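Local coordinates for glucosamine-6-phosphate deaminase (Bacillus subtilis, PDB 2BKX), which is a single-chain enzyme of the glucosamine-6-phosphate isomerase/6-phosphogluconolactonase family, with a Rossmann-like alpha/beta fold that holds fructose-6-phosphate in its pocket, at residues 110-115 / 178-183; 14-19 / 230-235; 212-217 / 222-227; 60-65 / 121-126. One frame throughout, in Å; residues are numbered along the deposited sequence.

Contact 1 of 4, residues 110-115 / 178-183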
loop_
_atom_site.group_PDB
_atom_site.type_symbol
_atom_site.label_atom_id
_atom_site.label_comp_id
_atom_site.label_asym_id
_atom_site.label_seq_id
_atom_site.Cartn_x
_atom_site.Cartn_y
_atom_site.Cartn_z
ATOM N N GLU A 110 20.025 -3.607 3.742
ATOM C CA GLU A 110 20.259 -2.158 3.758
ATOM C C GLU A 110 20.566 -1.597 2.355
ATOM O O GLU A 110 20.025 -0.545 1.924
ATOM C CB GLU A 110 21.409 -1.848 4.721
ATOM C CG GLU A 110 20.976 -1.788 6.163
ATOM C CD GLU A 110 21.997 -1.075 7.086
ATOM O OE1 GLU A 110 22.960 -0.410 6.583
ATOM O OE2 GLU A 110 21.832 -1.160 8.330
ATOM N N ALA A 111 21.459 -2.280 1.648
ATOM C CA ALA A 111 21.792 -1.885 0.303
ATOM C C ALA A 111 20.606 -2.008 -0.646
ATOM O O ALA A 111 20.385 -1.139 -1.486
ATOM C CB ALA A 111 22.998 -2.693 -0.234
ATOM N N GLU A 112 19.813 -3.059 -0.477
ATOM C CA GLU A 112 18.591 -3.203 -1.264
ATOM C C GLU A 112 17.661 -2.026 -1.075
ATOM O O GLU A 112 17.091 -1.512 -2.034
ATOM C CB GLU A 112 17.893 -4.516 -0.885
ATOM C CG GLU A 112 16.533 -4.739 -1.547
ATOM C CD GLU A 112 16.554 -4.856 -3.042
ATOM O OE1 GLU A 112 17.638 -5.118 -3.616
ATOM O OE2 GLU A 112 15.446 -4.727 -3.653
ATOM N N CYS A 113 17.520 -1.586 0.158
ATOM C CA CYS A 113 16.644 -0.435 0.453
ATOM C C CYS A 113 17.148 0.862 -0.187
ATOM O O CYS A 113 16.369 1.633 -0.723
ATOM C CB CYS A 113 16.480 -0.273 1.951
ATOM S SG CYS A 113 15.376 -1.520 2.663
ATOM N N ARG A 114 18.463 1.086 -0.158
ATOM C CA ARG A 114 19.045 2.251 -0.813
ATOM C C ARG A 114 18.813 2.204 -2.305
ATOM O O ARG A 114 18.407 3.212 -2.881
ATOM C CB ARG A 114 20.538 2.398 -0.506
ATOM C CG ARG A 114 20.808 2.854 0.891
ATOM C CD ARG A 114 22.284 3.200 1.149
ATOM N NE ARG A 114 23.229 2.218 0.628
ATOM C CZ ARG A 114 23.845 1.274 1.342
ATOM N NH1 ARG A 114 24.667 0.433 0.738
ATOM N NH2 ARG A 114 23.637 1.144 2.645
ATOM N N ARG A 115 19.030 1.045 -2.927
ATOM C CA ARG A 115 18.796 0.926 -4.384
ATOM C C ARG A 115 17.333 1.110 -4.723
ATOM O O ARG A 115 17.002 1.699 -5.744
ATOM C CB ARG A 115 19.235 -0.430 -4.913
ATOM C CG ARG A 115 20.756 -0.683 -4.883
ATOM C CD ARG A 115 21.146 -1.990 -5.619
ATOM N NE ARG A 115 20.546 -3.196 -5.019
ATOM C CZ ARG A 115 21.133 -4.007 -4.121
ATOM N NH1 ARG A 115 22.384 -3.781 -3.708
ATOM N NH2 ARG A 115 20.470 -5.061 -3.622
ATOM N N LYS A 178 10.817 -9.124 10.392
ATOM C CA LYS A 178 11.286 -7.896 9.755
ATOM C C LYS A 178 10.734 -7.732 8.352
ATOM O O LYS A 178 10.260 -8.685 7.746
ATOM C CB LYS A 178 12.829 -7.853 9.706
ATOM C CG LYS A 178 13.508 -7.952 11.106
ATOM C CD LYS A 178 15.015 -7.854 11.017
ATOM C CE LYS A 178 15.624 -7.521 12.343
ATOM N NZ LYS A 178 17.082 -7.229 12.202
ATOM N N ALA A 179 10.873 -6.518 7.837
ATOM C CA ALA A 179 10.407 -6.192 6.515
ATOM C C ALA A 179 11.213 -5.052 5.932
ATOM O O ALA A 179 11.940 -4.369 6.637
ATOM C CB ALA A 179 8.939 -5.838 6.563
ATOM N N LEU A 180 11.068 -4.857 4.629
ATOM C CA LEU A 180 11.582 -3.710 3.888
ATOM C C LEU A 180 10.384 -2.855 3.490
ATOM O O LEU A 180 9.400 -3.393 2.987
ATOM C CB LEU A 180 12.275 -4.183 2.613
ATOM C CG LEU A 180 13.603 -4.890 2.814
ATOM C CD1 LEU A 180 13.460 -6.224 3.520
ATOM C CD2 LEU A 180 14.254 -5.088 1.451
ATOM N N THR A 181 10.432 -1.549 3.754
ATOM C CA THR A 181 9.302 -0.673 3.437
ATOM C C THR A 181 9.775 0.681 2.910
ATOM O O THR A 181 10.759 1.245 3.371
ATOM C CB THR A 181 8.426 -0.446 4.688
ATOM O OG1 THR A 181 7.250 0.299 4.333
ATOM C CG2 THR A 181 9.142 0.208 5.816
ATOM N N MET A 182 9.042 1.172 1.935
ATOM C CA MET A 182 9.112 2.586 1.559
ATOM C C MET A 182 8.931 3.384 2.819
ATOM O O MET A 182 8.136 2.995 3.690
ATOM C CB MET A 182 7.969 2.937 0.659
ATOM C CG MET A 182 8.149 2.562 -0.689
ATOM S SD MET A 182 6.695 3.261 -1.589
ATOM C CE MET A 182 7.115 2.254 -2.546
ATOM N N GLY A 183 9.664 4.484 2.955
ATOM C CA GLY A 183 9.502 5.324 4.130
ATOM C C GLY A 183 8.364 6.310 4.004
ATOM O O GLY A 183 7.686 6.410 2.960
#

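Contact 2 of 4, residues 14-19 / 230-235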
loop_
_atom_site.group_PDB
_atom_site.type_symbol
_atom_site.label_atom_id
_atom_site.label_comp_id
_atom_site.label_asym_id
_atom_site.label_seq_id
_atom_site.Cartn_x
_atom_site.Cartn_y
_atom_site.Cartn_z
ATOM N N GLN A 14 -14.881 -0.368 -5.915
ATOM C CA GLN A 14 -15.242 0.227 -7.193
ATOM C C GLN A 14 -14.621 1.607 -7.361
ATOM O O GLN A 14 -14.061 1.937 -8.422
ATOM C CB GLN A 14 -16.778 0.301 -7.318
ATOM C CG GLN A 14 -17.295 1.006 -8.591
ATOM C CD GLN A 14 -18.690 1.657 -8.467
ATOM O OE1 GLN A 14 -19.448 1.717 -9.459
ATOM N NE2 GLN A 14 -19.015 2.182 -7.293
ATOM N N ILE A 15 -14.796 2.439 -6.357
ATOM C CA ILE A 15 -14.303 3.814 -6.401
ATOM C C ILE A 15 -12.779 3.832 -6.485
ATOM O O ILE A 15 -12.205 4.564 -7.283
ATOM C CB ILE A 15 -14.806 4.619 -5.175
ATOM C CG1 ILE A 15 -16.319 4.718 -5.234
ATOM C CG2 ILE A 15 -14.150 5.996 -5.149
ATOM C CD1 ILE A 15 -16.983 5.309 -4.014
ATOM N N ALA A 16 -12.120 2.969 -5.717
ATOM C CA ALA A 16 -10.656 2.902 -5.749
ATOM C C ALA A 16 -10.157 2.472 -7.109
ATOM O O ALA A 16 -9.165 2.993 -7.616
ATOM C CB ALA A 16 -10.172 1.943 -4.648
ATOM N N ALA A 17 -10.798 1.466 -7.689
ATOM C CA ALA A 17 -10.390 1.010 -9.003
ATOM C C ALA A 17 -10.583 2.106 -10.042
ATOM O O ALA A 17 -9.739 2.290 -10.922
ATOM C CB ALA A 17 -11.130 -0.242 -9.369
ATOM N N ARG A 18 -11.669 2.845 -9.915
ATOM C CA ARG A 18 -11.927 3.933 -10.863
ATOM C C ARG A 18 -10.866 5.034 -10.774
ATOM O O ARG A 18 -10.356 5.531 -11.807
ATOM C CB ARG A 18 -13.342 4.476 -10.644
ATOM C CG ARG A 18 -13.718 5.663 -11.533
ATOM C CD ARG A 18 -13.656 5.332 -13.002
ATOM N NE ARG A 18 -14.612 4.281 -13.313
ATOM C CZ ARG A 18 -14.615 3.558 -14.414
ATOM N NH1 ARG A 18 -13.675 3.725 -15.325
ATOM N NH2 ARG A 18 -15.551 2.633 -14.575
ATOM N N ILE A 19 -10.501 5.425 -9.551
ATOM C CA ILE A 19 -9.473 6.450 -9.348
ATOM C C ILE A 19 -8.127 5.982 -9.905
ATOM O O ILE A 19 -7.406 6.748 -10.585
ATOM C CB ILE A 19 -9.323 6.829 -7.881
ATOM C CG1 ILE A 19 -10.581 7.574 -7.380
ATOM C CG2 ILE A 19 -8.056 7.636 -7.639
ATOM C CD1 ILE A 19 -10.716 7.689 -5.874
ATOM N N THR A 230 -6.919 11.210 -0.723
ATOM C CA THR A 230 -8.295 10.762 -0.681
ATOM C C THR A 230 -8.312 9.544 0.229
ATOM O O THR A 230 -7.511 8.641 0.079
ATOM C CB THR A 230 -8.778 10.402 -2.065
ATOM O OG1 THR A 230 -8.728 11.561 -2.884
ATOM C CG2 THR A 230 -10.192 9.817 -2.096
ATOM N N VAL A 231 -9.273 9.508 1.144
ATOM C CA VAL A 231 -9.414 8.414 2.105
ATOM C C VAL A 231 -10.797 7.812 1.923
ATOM O O VAL A 231 -11.810 8.508 2.119
ATOM C CB VAL A 231 -9.242 8.879 3.578
ATOM C CG1 VAL A 231 -9.272 7.684 4.486
ATOM C CG2 VAL A 231 -8.002 9.725 3.777
ATOM N N LEU A 232 -10.837 6.527 1.564
ATOM C CA LEU A 232 -12.090 5.814 1.386
ATOM C C LEU A 232 -12.296 4.947 2.605
ATOM O O LEU A 232 -11.412 4.156 2.948
ATOM C CB LEU A 232 -12.086 4.981 0.113
ATOM C CG LEU A 232 -11.789 5.712 -1.183
ATOM C CD1 LEU A 232 -11.845 4.691 -2.328
ATOM C CD2 LEU A 232 -12.683 6.881 -1.439
ATOM N N ILE A 233 -13.458 5.095 3.268
ATOM C CA ILE A 233 -13.701 4.394 4.535
ATOM C C ILE A 233 -15.062 3.740 4.448
ATOM O O ILE A 233 -16.042 4.436 4.209
ATOM C CB ILE A 233 -13.696 5.380 5.701
ATOM C CG1 ILE A 233 -12.402 6.240 5.693
ATOM C CG2 ILE A 233 -13.804 4.658 7.025
ATOM C CD1 ILE A 233 -12.340 7.383 6.720
ATOM N N ASP A 234 -15.129 2.431 4.642
ATOM C CA ASP A 234 -16.440 1.782 4.665
ATOM C C ASP A 234 -17.153 1.973 6.003
ATOM O O ASP A 234 -16.600 2.528 6.943
ATOM C CB ASP A 234 -16.406 0.358 4.161
ATOM C CG ASP A 234 -15.775 -0.623 5.097
ATOM O OD1 ASP A 234 -15.508 -0.321 6.288
ATOM O OD2 ASP A 234 -15.581 -1.769 4.627
ATOM N N ARG A 235 -18.423 1.570 6.074
ATOM C CA ARG A 235 -19.285 1.873 7.237
ATOM C C ARG A 235 -18.706 1.298 8.516
ATOM O O ARG A 235 -18.675 1.933 9.552
ATOM C CB ARG A 235 -20.717 1.369 6.998
ATOM C CG ARG A 235 -21.353 2.019 5.825
ATOM C CD ARG A 235 -21.693 3.470 6.033
ATOM N NE ARG A 235 -21.820 4.176 4.756
ATOM C CZ ARG A 235 -22.286 5.412 4.605
ATOM N NH1 ARG A 235 -22.348 5.939 3.381
ATOM N NH2 ARG A 235 -22.671 6.129 5.659
#

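Contact 3 of 4, residues 212-217 / 222-227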
loop_
_atom_site.group_PDB
_atom_site.type_symbol
_atom_site.label_atom_id
_atom_site.label_comp_id
_atom_site.label_asym_id
_atom_site.label_seq_id
_atom_site.Cartn_x
_atom_site.Cartn_y
_atom_site.Cartn_z
ATOM N N GLY A 212 -7.007 14.304 13.843
ATOM C CA GLY A 212 -6.098 15.298 13.242
ATOM C C GLY A 212 -4.867 15.681 14.032
ATOM O O GLY A 212 -4.167 16.625 13.663
ATOM N N ASN A 213 -4.575 14.973 15.114
ATOM C CA ASN A 213 -3.301 15.193 15.820
ATOM C C ASN A 213 -2.193 14.679 14.911
ATOM O O ASN A 213 -2.249 13.536 14.414
ATOM C CB ASN A 213 -3.274 14.395 17.108
ATOM C CG ASN A 213 -2.873 15.202 18.325
ATOM O OD1 ASN A 213 -2.069 16.125 18.271
ATOM N ND2 ASN A 213 -3.526 14.885 19.448
ATOM N N ILE A 214 -1.165 15.485 14.697
ATOM C CA ILE A 214 -0.075 15.087 13.805
ATOM C C ILE A 214 1.128 14.701 14.662
ATOM O O ILE A 214 1.710 15.539 15.361
ATOM C CB ILE A 214 0.262 16.209 12.809
ATOM C CG1 ILE A 214 -0.955 16.595 11.982
ATOM C CG2 ILE A 214 1.412 15.802 11.896
ATOM C CD1 ILE A 214 -0.744 17.826 11.141
ATOM N N SER A 215 1.511 13.418 14.609
ATOM C CA SER A 215 2.653 12.957 15.358
ATOM C C SER A 215 3.166 11.607 14.903
ATOM O O SER A 215 2.420 10.812 14.322
ATOM C CB SER A 215 2.397 12.908 16.845
ATOM O OG SER A 215 1.881 11.706 17.286
ATOM N N GLU A 216 4.433 11.375 15.200
ATOM C CA GLU A 216 5.074 10.121 14.822
ATOM C C GLU A 216 4.473 8.913 15.505
ATOM O O GLU A 216 4.635 7.791 15.019
ATOM C CB GLU A 216 6.572 10.132 15.129
ATOM C CG GLU A 216 7.381 11.109 14.342
ATOM C CD GLU A 216 8.874 10.959 14.643
ATOM O OE1 GLU A 216 9.360 9.924 15.229
ATOM O OE2 GLU A 216 9.606 11.865 14.262
ATOM N N ASP A 217 3.737 9.114 16.610
ATOM C CA ASP A 217 3.118 7.986 17.285
ATOM C C ASP A 217 1.991 7.374 16.451
ATOM O O ASP A 217 1.600 6.239 16.706
ATOM C CB ASP A 217 2.588 8.393 18.678
ATOM C CG ASP A 217 2.246 7.186 19.565
ATOM O OD1 ASP A 217 3.105 6.299 19.771
ATOM O OD2 ASP A 217 1.095 7.117 20.052
ATOM N N ALA A 222 0.897 11.664 9.159
ATOM C CA ALA A 222 1.727 12.364 8.199
ATOM C C ALA A 222 0.929 12.799 6.973
ATOM O O ALA A 222 1.263 13.758 6.274
ATOM C CB ALA A 222 2.886 11.494 7.766
ATOM N N LEU A 223 -0.127 12.070 6.655
ATOM C CA LEU A 223 -0.924 12.382 5.476
ATOM C C LEU A 223 -1.654 13.719 5.583
ATOM O O LEU A 223 -2.083 14.272 4.571
ATOM C CB LEU A 223 -1.941 11.267 5.250
ATOM C CG LEU A 223 -1.313 9.897 4.942
ATOM C CD1 LEU A 223 -2.381 8.849 4.789
ATOM C CD2 LEU A 223 -0.383 9.915 3.721
ATOM N N HIS A 224 -1.806 14.258 6.783
ATOM C CA HIS A 224 -2.362 15.605 6.931
ATOM C C HIS A 224 -1.427 16.665 6.326
ATOM O O HIS A 224 -1.867 17.808 6.102
ATOM C CB HIS A 224 -2.618 15.950 8.382
ATOM C CG HIS A 224 -3.680 15.127 9.022
ATOM N ND1 HIS A 224 -4.990 15.202 8.644
ATOM C CD2 HIS A 224 -3.627 14.216 10.024
ATOM C CE1 HIS A 224 -5.705 14.357 9.370
ATOM N NE2 HIS A 224 -4.902 13.745 10.213
ATOM N N LEU A 225 -0.193 16.290 6.008
ATOM C CA LEU A 225 0.755 17.224 5.443
ATOM C C LEU A 225 0.828 17.165 3.934
ATOM O O LEU A 225 1.638 17.863 3.323
ATOM C CB LEU A 225 2.142 16.957 6.034
ATOM C CG LEU A 225 2.157 17.091 7.571
ATOM C CD1 LEU A 225 3.545 16.742 8.107
ATOM C CD2 LEU A 225 1.737 18.453 8.016
ATOM N N HIS A 226 0.022 16.317 3.299
ATOM C CA HIS A 226 0.038 16.131 1.849
ATOM C C HIS A 226 -1.133 16.885 1.203
ATOM O O HIS A 226 -2.204 17.018 1.789
ATOM C CB HIS A 226 -0.054 14.624 1.580
ATOM C CG HIS A 226 0.169 14.244 0.161
ATOM N ND1 HIS A 226 1.340 13.708 -0.336
ATOM C CD2 HIS A 226 -0.687 14.306 -0.880
ATOM C CE1 HIS A 226 1.200 13.511 -1.641
ATOM N NE2 HIS A 226 -0.021 13.874 -1.988
ATOM N N SER A 227 -0.916 17.344 -0.020
ATOM C CA SER A 227 -1.876 18.195 -0.714
ATOM C C SER A 227 -2.964 17.496 -1.493
ATOM O O SER A 227 -3.873 18.130 -2.032
ATOM C CB SER A 227 -1.126 19.162 -1.640
ATOM O OG SER A 227 -0.113 19.886 -0.951
HETATM O O HOH W 1 -4.272 12.267 12.789
#

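Contact 4 of 4, residues 60-65 / 121-126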
loop_
_atom_site.group_PDB
_atom_site.type_symbol
_atom_site.label_atom_id
_atom_site.label_comp_id
_atom_site.label_asym_id
_atom_site.label_seq_id
_atom_site.Cartn_x
_atom_site.Cartn_y
_atom_site.Cartn_z
ATOM N N ASN A 60 1.748 0.431 -20.624
ATOM C CA ASN A 60 2.861 1.335 -20.410
ATOM C C ASN A 60 3.063 1.743 -18.960
ATOM O O ASN A 60 3.922 2.601 -18.683
ATOM C CB ASN A 60 2.775 2.538 -21.354
ATOM C CG ASN A 60 3.069 2.125 -22.779
ATOM O OD1 ASN A 60 4.227 1.866 -23.130
ATOM N ND2 ASN A 60 2.033 1.971 -23.568
ATOM N N ILE A 61 2.351 1.080 -18.058
ATOM C CA ILE A 61 2.456 1.423 -16.644
ATOM C C ILE A 61 3.729 0.870 -16.036
ATOM O O ILE A 61 4.300 -0.114 -16.517
ATOM C CB ILE A 61 1.229 0.986 -15.780
ATOM C CG1 ILE A 61 1.185 -0.525 -15.481
ATOM C CG2 ILE A 61 -0.078 1.523 -16.362
ATOM C CD1 ILE A 61 0.223 -0.894 -14.353
ATOM N N THR A 62 4.178 1.565 -15.010
ATOM C CA THR A 62 5.212 1.085 -14.097
ATOM C C THR A 62 4.605 1.028 -12.719
ATOM O O THR A 62 3.803 1.881 -12.391
ATOM C CB THR A 62 6.423 2.054 -14.092
ATOM O OG1 THR A 62 6.963 2.112 -15.427
ATOM C CG2 THR A 62 7.474 1.639 -13.112
ATOM N N THR A 63 5.003 0.041 -11.907
ATOM C CA THR A 63 4.537 0.012 -10.514
ATOM C C THR A 63 5.666 -0.164 -9.529
ATOM O O THR A 63 6.687 -0.818 -9.836
ATOM C CB THR A 63 3.476 -1.090 -10.303
ATOM O OG1 THR A 63 4.048 -2.393 -10.410
ATOM C CG2 THR A 63 2.364 -0.982 -11.324
ATOM N N VAL A 64 5.457 0.408 -8.331
ATOM C CA VAL A 64 6.360 0.212 -7.198
ATOM C C VAL A 64 5.484 -0.169 -6.001
ATOM O O VAL A 64 4.441 0.452 -5.746
ATOM C CB VAL A 64 7.238 1.442 -6.874
ATOM C CG1 VAL A 64 8.205 1.666 -8.008
ATOM C CG2 VAL A 64 6.435 2.688 -6.667
ATOM N N ASN A 65 5.895 -1.213 -5.284
ATOM C CA ASN A 65 5.161 -1.643 -4.116
ATOM C C ASN A 65 5.761 -1.063 -2.837
ATOM O O ASN A 65 6.964 -0.793 -2.752
ATOM C CB ASN A 65 5.097 -3.173 -4.026
ATOM C CG ASN A 65 3.797 -3.717 -4.527
ATOM O OD1 ASN A 65 2.913 -4.147 -3.710
ATOM N ND2 ASN A 65 3.607 -3.662 -5.806
ATOM N N ASP A 121 13.092 7.229 -7.092
ATOM C CA ASP A 121 13.423 8.584 -7.538
ATOM C C ASP A 121 13.619 8.658 -9.032
ATOM O O ASP A 121 13.118 9.573 -9.686
ATOM C CB ASP A 121 14.669 9.099 -6.835
ATOM C CG ASP A 121 15.014 10.537 -7.231
ATOM O OD1 ASP A 121 14.581 11.437 -6.512
ATOM O OD2 ASP A 121 15.690 10.772 -8.248
ATOM N N SER A 122 14.309 7.674 -9.581
ATOM C CA SER A 122 14.604 7.687 -11.006
ATOM C C SER A 122 13.357 7.545 -11.877
ATOM O O SER A 122 13.320 7.978 -13.039
ATOM C CB SER A 122 15.612 6.614 -11.356
ATOM O OG SER A 122 14.978 5.355 -11.511
ATOM N N LEU A 123 12.322 6.937 -11.307
ATOM C CA LEU A 123 11.065 6.771 -12.038
ATOM C C LEU A 123 10.274 8.045 -12.125
ATOM O O LEU A 123 9.289 8.099 -12.854
ATOM C CB LEU A 123 10.231 5.653 -11.415
ATOM C CG LEU A 123 10.870 4.281 -11.458
ATOM C CD1 LEU A 123 10.043 3.288 -10.596
ATOM C CD2 LEU A 123 11.018 3.806 -12.866
ATOM N N GLY A 124 10.685 9.063 -11.386
ATOM C CA GLY A 124 9.932 10.287 -11.281
ATOM C C GLY A 124 8.957 10.316 -10.129
ATOM O O GLY A 124 8.042 11.108 -10.128
ATOM N N ASP A 125 9.163 9.468 -9.127
ATOM C CA ASP A 125 8.259 9.327 -7.983
ATOM C C ASP A 125 6.971 8.671 -8.500
ATOM O O ASP A 125 6.851 8.395 -9.699
ATOM C CB ASP A 125 7.889 10.659 -7.286
ATOM C CG ASP A 125 9.066 11.615 -7.082
ATOM O OD1 ASP A 125 10.139 11.206 -6.581
ATOM O OD2 ASP A 125 8.877 12.829 -7.375
ATOM N N THR A 126 5.999 8.415 -7.617
ATOM C CA THR A 126 4.701 7.877 -8.060
ATOM C C THR A 126 3.667 8.942 -8.487
ATOM O O THR A 126 3.610 10.059 -7.906
ATOM C CB THR A 126 4.132 6.968 -6.959
ATOM O OG1 THR A 126 3.863 7.765 -5.796
ATOM C CG2 THR A 126 5.112 5.880 -6.618
#

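Contact 1 of 4, residues 110-115 / 178-183
Buried helix-on-sheet packing joins Leu180 of strand 178-181 to Cys113 and Glu112 of helix 109-122, with one leucine serving both helix residues. The thiol arrives from one side: Cys113 SG lies 3.8 Å from Leu180 CG and almost as near to the CD2 methyl. That methyl also meets the aliphatic part of Glu112, whose CG is 3.8 Å from Leu180 CD2, the two side chains crossing at about a right angle. Glu112 can offer carbon here because its chain bends at chi2 (63°), turning the carboxylate off toward other partners. Its OE1 accepts from Arg115 NH2 at 2.8 Å through the anti lone pair, in a salt bridge one turn along the helix, while OE2 is bound by the backbone N of Asn103. Both oxygens are thus engaged, which probably limits the carboxylate's rotation. On the strand, Thr181 OG1 is bonded both to Met182 O, 2.9 Å away, and to Phe141 N; the Thr181 side chain also touches Asp67, a residue of the fructose-6-phosphate pocket. The result is a helix packed on one face of a mixed sheet, with Thr181 pointing away from it, as in the layered Rossmann-like alpha/beta fold.

Contact 2 of 4, residues 14-19 / 230-235
Flat groups take no part where Leu232 meets Ile15 and Ala16, so there is no ring face or edge to assign: methyl groups do the touching, and the nearest polar neighbour is a backbone nitrogen, Ala16 N, 3.8 Å from Leu232 CD1. That same methyl lies 4.0 Å from Ala16 CB and 3.9 Å from Ile15 CG2, and so sits against the helix surface between two consecutive residues. Ile15 turns its branch methyl toward the strand because CG2 is anti to the backbone N, with CG1 beside that nitrogen (chi1 -64°). The second leucine methyl, CD2, also approaches Ile15 CG2, though less closely. Helix and strand run nearly antiparallel here: the axes of segments 14-19 and 230-234 approach to 10.1 Å at 159°, as expected when a helix returns across the parallel part of the sheet in a Rossmann-like fold. One helical turn beyond Ile15, Ile19 CD1 makes a looser contact with Thr230 CG2 at 4.4 Å. The neighbouring strands complete the apolar surroundings: Met4 of strand 2-6 touches both Ile15 and Leu232, and Leu196 of strand 193-197 touches Ala16 and Leu232. Ala16 also touches Thr43 of helix 41-53.

Contact 3 of 4, residues 212-217 / 222-227
Gly212 and His224 face each other across two backbone runs, of which 212-217 lacks regular structure, while 222-225 forms a short 3-10 segment in which Leu225 N bonds to Ala222 O at 2.9 Å. Both belong to the connection that leads from helix 203-211 into strand 229-234, the second half of a beta-alpha-beta crossover that starts on the parallel neighbour, strand 193-197. Gly212 leaves the helix with positive phi (84°), and it is this backbone angle that calls for glycine, since a CB would be jammed against the carbonyl O of the residue before. The backbones come closest at Ile214 and Ala222, whose CA atoms are 6.5 Å apart. Farther along, Ser215 OG accepts from Asp217 N at 3.3 Å, an ST turn.

Ile214 carries the apolar part of this surface contact. Its CD1 methyl reaches 3.8 Å from His224 CB and 4.0 Å from Leu225 CD2, touching two successive residues of the 3-10 segment, while CG1 comes obliquely to CB and CD2 of His224. The extended isoleucine chain (chi2 171°) carries CD1 out to both. Phe148 packs against Ile214 too, from another loop. The far end of the imidazole comes up to the backbone, with Gly212 CA 3.6 Å from His224 NE2. That nitrogen is hydrogen-bonded to Leu209 O in the last turn of helix 203-211, tying the 3-10 segment to the helix end. A water at the ring edge and in its plane lies 3.0 Å from His224 NE2 and 2.9 Å from Asn213 O.

Contact 4 of 4, residues 60-65 / 121-126
Val64 overlaps Leu123 with one methyl and Thr126 with the other, so that a single branched residue of strand 62-69 meets Leu123 and Thr126 on either side of the Gly124 turn, where the chain leaves helix 109-122. The setting is the alpha/beta layering of a Rossmann-like fold, in which the helix lies over the sheet and the chain leaves it to go on to strand 128-131. A Schellman motif, with positive phi (92°) at Gly124 and two bonds back into the last turn, one of them Gly124 N to Asp121 O at 3.0 Å, closes the helix. Just before Gly124, Leu123 points toward the strand. Its CD1 is 3.6 Å from Val64 CG1, the two side chains sliding past each other in opposite directions, and 4.0 Å from Thr62 CG2. Phe100 of strand 99-100 touches all three of these residues.

Thr62 and Thr126 present methyl groups across the contact and send their hydroxyls to other partners. Thr62 OG1 bonds to Arg98 NH2, and Thr126 OG1 bonds to Ser190 OG. At Thr126, chi1 of 64° sets OG1 between the backbone N and the carbonyl carbon and swings CG2 beside the nitrogen, facing the strand. Packing is tight at this point: Thr126 CG2 and Val64 CG2 stand 3.5 Å apart, closer than carbons usually come.

In the fold
Followed from the N terminus, the chain opens contact 2 first, on helix 9-26, and closes it last, on strand 229-234; the other three nest inside that long loop. Contact 4 opens on strand 62-69, contact 1 opens on helix 109-122, and the end of that helix closes contact 4 before strand 178-181 closes contact 1. These two therefore cross, sharing a helix and reaching neighbouring antiparallel strands, and they touch where Met182 CE comes 4.2 Å from Val64 CG2. Contact 3 follows in series, a short surface closure just ahead of the final strand. Contacts 1 and 2, their centres about 28 Å apart, pack helices against distant parts of one sheet.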